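Local coordinates for high-affinity zinc uptake system protein znuA (Streptococcus suis, PDB 3MFQ) that binds metal ions such as zinc, probably as the extracellular solute-binding component of a metal-uptake ABC transporter, at residues 21-26 with 121-126; 5-10 with 125-130. All coordinates share one frame; numbering follows the deposited sequence.

Contact 1 (21-26 with 121-126)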
loop_
_atom_site.group_PDB
_atom_site.type_symbol
_atom_site.label_atom_id
_atom_site.label_comp_id
_atom_site.label_asym_id
_atom_site.label_seq_id
_atom_site.Cartn_x
_atom_site.Cartn_y
_atom_site.Cartn_z
ATOM N N TYR A 21 -4.781 -14.235 7.550
ATOM C CA TYR A 21 -5.328 -14.443 8.878
ATOM C C TYR A 21 -6.817 -14.145 8.877
ATOM O O TYR A 21 -7.614 -14.919 9.401
ATOM C CB TYR A 21 -4.626 -13.569 9.911
ATOM C CG TYR A 21 -5.253 -13.664 11.282
ATOM C CD1 TYR A 21 -5.089 -14.801 12.063
ATOM C CD2 TYR A 21 -6.015 -12.624 11.794
ATOM C CE1 TYR A 21 -5.661 -14.897 13.319
ATOM C CE2 TYR A 21 -6.591 -12.710 13.050
ATOM C CZ TYR A 21 -6.410 -13.848 13.808
ATOM O OH TYR A 21 -6.981 -13.940 15.056
ATOM N N GLN A 22 -7.185 -13.015 8.284
ATOM C CA GLN A 22 -8.584 -12.614 8.206
ATOM C C GLN A 22 -9.412 -13.720 7.572
ATOM O O GLN A 22 -10.548 -13.969 7.969
ATOM C CB GLN A 22 -8.728 -11.325 7.396
ATOM C CG GLN A 22 -8.029 -10.120 8.009
ATOM C CD GLN A 22 -8.669 -9.665 9.308
ATOM O OE1 GLN A 22 -9.857 -9.884 9.540
ATOM N NE2 GLN A 22 -7.882 -9.019 10.160
ATOM N N LEU A 23 -8.824 -14.389 6.587
ATOM C CA LEU A 23 -9.523 -15.429 5.846
ATOM C C LEU A 23 -9.351 -16.796 6.494
ATOM O O LEU A 23 -10.329 -17.442 6.868
ATOM C CB LEU A 23 -9.018 -15.476 4.403
ATOM C CG LEU A 23 -8.961 -14.141 3.658
ATOM C CD1 LEU A 23 -8.321 -14.316 2.289
ATOM C CD2 LEU A 23 -10.349 -13.529 3.536
ATOM N N ALA A 24 -8.102 -17.231 6.627
ATOM C CA ALA A 24 -7.794 -18.580 7.086
ATOM C C ALA A 24 -7.718 -18.689 8.602
ATOM O O ALA A 24 -7.642 -19.792 9.145
ATOM C CB ALA A 24 -6.494 -19.062 6.459
ATOM N N GLY A 25 -7.737 -17.549 9.283
ATOM C CA GLY A 25 -7.613 -17.535 10.727
ATOM C C GLY A 25 -6.370 -18.275 11.177
ATOM O O GLY A 25 -5.281 -18.060 10.647
ATOM N N ASP A 26 -6.541 -19.162 12.151
ATOM C CA ASP A 26 -5.421 -19.915 12.701
ATOM C C ASP A 26 -5.281 -21.271 12.025
ATOM O O ASP A 26 -4.587 -22.152 12.529
ATOM C CB ASP A 26 -5.597 -20.105 14.209
ATOM C CG ASP A 26 -5.709 -18.786 14.954
ATOM O OD1 ASP A 26 -5.038 -17.812 14.549
ATOM O OD2 ASP A 26 -6.467 -18.721 15.947
ATOM N N GLU A 121 -9.487 -18.258 -2.782
ATOM C CA GLU A 121 -9.556 -19.427 -3.653
ATOM C C GLU A 121 -8.272 -20.248 -3.633
ATOM O O GLU A 121 -8.238 -21.372 -4.131
ATOM C CB GLU A 121 -9.892 -18.999 -5.081
ATOM C CG GLU A 121 -11.094 -18.067 -5.161
ATOM C CD GLU A 121 -11.602 -17.883 -6.577
ATOM O OE1 GLU A 121 -12.550 -17.093 -6.784
ATOM O OE2 GLU A 121 -11.053 -18.534 -7.490
ATOM N N GLU A 122 -7.218 -19.678 -3.063
ATOM C CA GLU A 122 -5.949 -20.382 -2.927
ATOM C C GLU A 122 -5.829 -21.065 -1.570
ATOM O O GLU A 122 -5.163 -22.091 -1.437
ATOM C CB GLU A 122 -4.772 -19.430 -3.139
ATOM C CG GLU A 122 -4.489 -19.117 -4.597
ATOM C CD GLU A 122 -4.151 -20.355 -5.401
ATOM O OE1 GLU A 122 -4.963 -20.735 -6.270
ATOM O OE2 GLU A 122 -3.076 -20.947 -5.164
ATOM N N LEU A 123 -6.470 -20.488 -0.561
ATOM C CA LEU A 123 -6.519 -21.118 0.744
ATOM C C LEU A 123 -7.553 -22.241 0.703
ATOM O O LEU A 123 -7.298 -23.329 1.198
ATOM C CB LEU A 123 -6.809 -20.091 1.836
ATOM C CG LEU A 123 -5.693 -19.049 2.013
ATOM C CD1 LEU A 123 -6.114 -17.905 2.927
ATOM C CD2 LEU A 123 -4.408 -19.691 2.518
ATOM N N GLN A 124 -8.712 -21.981 0.104
ATOM C CA GLN A 124 -9.556 -23.069 -0.348
ATOM C C GLN A 124 -8.656 -23.717 -1.368
ATOM O O GLN A 124 -7.788 -23.041 -1.907
ATOM C CB GLN A 124 -10.811 -22.547 -1.033
ATOM C CG GLN A 124 -11.552 -21.480 -0.271
ATOM C CD GLN A 124 -12.710 -20.929 -1.068
ATOM O OE1 GLN A 124 -13.527 -21.683 -1.591
ATOM N NE2 GLN A 124 -12.790 -19.608 -1.168
ATOM N N LYS A 125 -8.878 -24.994 -1.662
ATOM C CA LYS A 125 -7.989 -25.763 -2.531
ATOM C C LYS A 125 -6.651 -26.075 -1.867
ATOM O O LYS A 125 -5.830 -26.806 -2.416
ATOM C CB LYS A 125 -7.511 -24.921 -3.718
ATOM C CG LYS A 125 -6.310 -25.504 -4.483
ATOM C CD LYS A 125 -5.842 -24.587 -5.602
ATOM C CE LYS A 125 -6.921 -24.453 -6.649
ATOM N NZ LYS A 125 -6.434 -23.687 -7.820
ATOM N N LEU A 126 -6.429 -25.503 -0.688
ATOM C CA LEU A 126 -5.229 -25.806 0.091
ATOM C C LEU A 126 -5.782 -26.545 1.307
ATOM O O LEU A 126 -5.166 -27.474 1.841
ATOM C CB LEU A 126 -4.412 -24.587 0.537
ATOM C CG LEU A 126 -3.133 -24.876 1.342
ATOM C CD1 LEU A 126 -2.224 -25.789 0.554
ATOM C CD2 LEU A 126 -2.424 -23.583 1.677
#
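L123 meets A24 and L23 where helix 14-24 and helix 109-123 both end, on one side of the parallel sheet of an alpha/beta lobe. The tight part is small and wholly apolar. One methyl of L123 does all the touching: CD1 lies 3.7 Å from A24 CB and 4.1 Å from L23 CB. CG of L123 is anti to the carbonyl carbon (chi1 -65°), and CD1 continues the chain in extended form (chi2 170°). This carries the methyl across to the other helix. L23 offers only its CB to L123. The L23 side chain also packs on V116 and A119 of helix 109-123 and on T138 of helix 131-156. L58 and I134 also pack against L123, so the patch is buried.

The solvent side is looser and polar. Helix 14-24 gives way at G25, which has positive phi, and D26 is exposed. Its OD1 lies in the plane of the Y21 ring, at the ring edge. On the other segment the chain leaves helical geometry at Q124. L126 N then bonds back to L123 O at 3.0 Å. At the same turn, K125 NZ makes a long, weak salt bridge of 3.6 Å with E122 OE1.

Contact 2 (5-10 with 125-130); sequences SKPRVA and KLLPAK
P7 packs against L126 and L127, and V9 adds a second touch on L126. The P7 ring can be followed atom by atom. CB faces L126, 4.0 Å from its CD2 and 4.1 Å from its CG. The next atom, CG, is the tip of the ring and turns to the other leucine, with L127 CD2 at 3.5 Å. CD closes the ring and reaches the same L127 methyl more distantly, at 4.2 Å. The proline thus spans two consecutive leucines, and the L127 side chain crosses it at about a right angle. Two residues on, V9 CG2 lies 3.6 Å from L126 CD2. With CG anti to the backbone N (chi1 -179°), the L126 branch extends toward the strand and its CD2 touches V9 and P7. V9 and L126 run past each other in opposite directions.

The contact is all apolar and only partly buried. L127 also touches E27 and V28, and L126 and V9 both touch L58 of strand 58-61. The loop after helix 109-123 therefore covers the start of an inner strand and leads into the long helix 131-156, consistent with the N-terminal alpha/beta lobe of TroA-like metal-binding proteins.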
loop_
_atom_site.group_PDB
_atom_site.type_symbol
_atom_site.label_atom_id
_atom_site.label_comp_id
_atom_site.label_asym_id
_atom_site.label_seq_id
_atom_site.Cartn_x
_atom_site.Cartn_y
_atom_site.Cartn_z
ATOM N N SER A 5 2.456 -29.734 10.720
ATOM C CA SER A 5 1.260 -30.338 10.147
ATOM C C SER A 5 0.433 -29.296 9.398
ATOM O O SER A 5 0.051 -29.509 8.248
ATOM C CB SER A 5 0.422 -31.006 11.240
ATOM O OG SER A 5 -0.624 -31.780 10.683
ATOM N N LYS A 6 0.161 -28.169 10.053
ATOM C CA LYS A 6 -0.557 -27.062 9.423
ATOM C C LYS A 6 0.123 -26.619 8.131
ATOM O O LYS A 6 1.347 -26.505 8.078
ATOM C CB LYS A 6 -0.642 -25.865 10.373
ATOM C CG LYS A 6 -1.686 -25.981 11.467
ATOM C CD LYS A 6 -1.728 -24.710 12.305
ATOM C CE LYS A 6 -2.845 -24.752 13.336
ATOM N NZ LYS A 6 -2.842 -23.545 14.211
ATOM N N PRO A 7 -0.675 -26.358 7.084
ATOM C CA PRO A 7 -0.139 -25.869 5.811
ATOM C C PRO A 7 0.703 -24.614 6.005
ATOM O O PRO A 7 0.375 -23.766 6.836
ATOM C CB PRO A 7 -1.398 -25.541 5.006
ATOM C CG PRO A 7 -2.442 -26.411 5.575
ATOM C CD PRO A 7 -2.136 -26.527 7.036
ATOM N N ARG A 8 1.784 -24.504 5.241
ATOM C CA ARG A 8 2.677 -23.359 5.339
ATOM C C ARG A 8 2.516 -22.455 4.123
ATOM O O ARG A 8 2.759 -22.859 2.989
ATOM C CB ARG A 8 4.131 -23.822 5.489
ATOM C CG ARG A 8 5.133 -22.708 5.778
ATOM C CD ARG A 8 6.323 -23.218 6.573
ATOM N NE ARG A 8 5.896 -23.873 7.806
ATOM C CZ ARG A 8 5.537 -23.227 8.912
ATOM N NH1 ARG A 8 5.549 -21.901 8.942
ATOM N NH2 ARG A 8 5.162 -23.905 9.988
ATOM N N VAL A 9 2.108 -21.217 4.373
ATOM C CA VAL A 9 1.890 -20.244 3.312
ATOM C C VAL A 9 2.801 -19.039 3.481
ATOM O O VAL A 9 2.544 -18.194 4.319
ATOM C CB VAL A 9 0.420 -19.775 3.303
ATOM C CG1 VAL A 9 0.245 -18.723 2.279
ATOM C CG2 VAL A 9 -0.502 -20.950 3.097
ATOM N N ALA A 10 3.824 -18.946 2.639
ATOM C CA ALA A 10 4.780 -17.856 2.683
ATOM C C ALA A 10 4.125 -16.572 2.176
ATOM O O ALA A 10 3.325 -16.583 1.242
ATOM C CB ALA A 10 5.990 -18.208 1.879
ATOM N N LYS A 125 -8.878 -24.994 -1.662
ATOM C CA LYS A 125 -7.989 -25.763 -2.531
ATOM C C LYS A 125 -6.651 -26.075 -1.867
ATOM O O LYS A 125 -5.830 -26.806 -2.416
ATOM C CB LYS A 125 -7.511 -24.921 -3.718
ATOM C CG LYS A 125 -6.310 -25.504 -4.483
ATOM C CD LYS A 125 -5.842 -24.587 -5.602
ATOM C CE LYS A 125 -6.921 -24.453 -6.649
ATOM N NZ LYS A 125 -6.434 -23.687 -7.820
ATOM N N LEU A 126 -6.429 -25.503 -0.688
ATOM C CA LEU A 126 -5.229 -25.806 0.091
ATOM C C LEU A 126 -5.782 -26.545 1.307
ATOM O O LEU A 126 -5.166 -27.474 1.841
ATOM C CB LEU A 126 -4.412 -24.587 0.537
ATOM C CG LEU A 126 -3.133 -24.876 1.342
ATOM C CD1 LEU A 126 -2.224 -25.789 0.554
ATOM C CD2 LEU A 126 -2.424 -23.583 1.677
ATOM N N LEU A 127 -6.961 -26.116 1.734
ATOM C CA LEU A 127 -7.661 -26.752 2.835
ATOM C C LEU A 127 -9.070 -27.149 2.424
ATOM O O LEU A 127 -10.039 -26.487 2.788
ATOM C CB LEU A 127 -7.724 -25.811 4.028
ATOM C CG LEU A 127 -6.426 -25.578 4.791
ATOM C CD1 LEU A 127 -6.602 -24.503 5.850
ATOM C CD2 LEU A 127 -5.950 -26.873 5.424
ATOM N N PRO A 128 -9.185 -28.245 1.666
ATOM C CA PRO A 128 -10.478 -28.732 1.179
ATOM C C PRO A 128 -11.496 -28.880 2.303
ATOM O O PRO A 128 -12.685 -28.653 2.088
ATOM C CB PRO A 128 -10.130 -30.102 0.602
ATOM C CG PRO A 128 -8.704 -29.974 0.185
ATOM C CD PRO A 128 -8.064 -29.080 1.200
ATOM N N ALA A 129 -11.027 -29.255 3.487
ATOM C CA ALA A 129 -11.912 -29.464 4.624
ATOM C C ALA A 129 -12.345 -28.144 5.256
ATOM O O ALA A 129 -13.387 -28.072 5.906
ATOM C CB ALA A 129 -11.242 -30.352 5.655
ATOM N N LYS A 130 -11.542 -27.103 5.061
ATOM C CA LYS A 130 -11.858 -25.787 5.612
ATOM C C LYS A 130 -12.281 -24.790 4.533
ATOM O O LYS A 130 -12.265 -23.584 4.759
ATOM C CB LYS A 130 -10.675 -25.236 6.415
ATOM C CG LYS A 130 -10.748 -25.551 7.902
ATOM C CD LYS A 130 -10.936 -27.039 8.146
ATOM C CE LYS A 130 -11.788 -27.303 9.384
ATOM N NZ LYS A 130 -11.113 -26.901 10.653
#

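Contact 1 is the more deeply buried: all three of its touching residues are buried. Contact 2 lies nearer the surface, and of its touching residues V9 alone is buried. Both are apolar and lack hydrogen bonds between their own segments. They differ in what they join. Contact 1 pairs two helix ends, while contact 2 sets a strand start against a loop. The centres are about 7 Å apart, and residues 125 and 126 belong to both. Helix 109-123 runs on into the shared loop, and strand 8-11 is followed by helix 14-24. L123 CD2 packs on V9 CG2 at 4.1 Å. A polar link is also probable, a hydrogen bond from K6 NZ to D26 O.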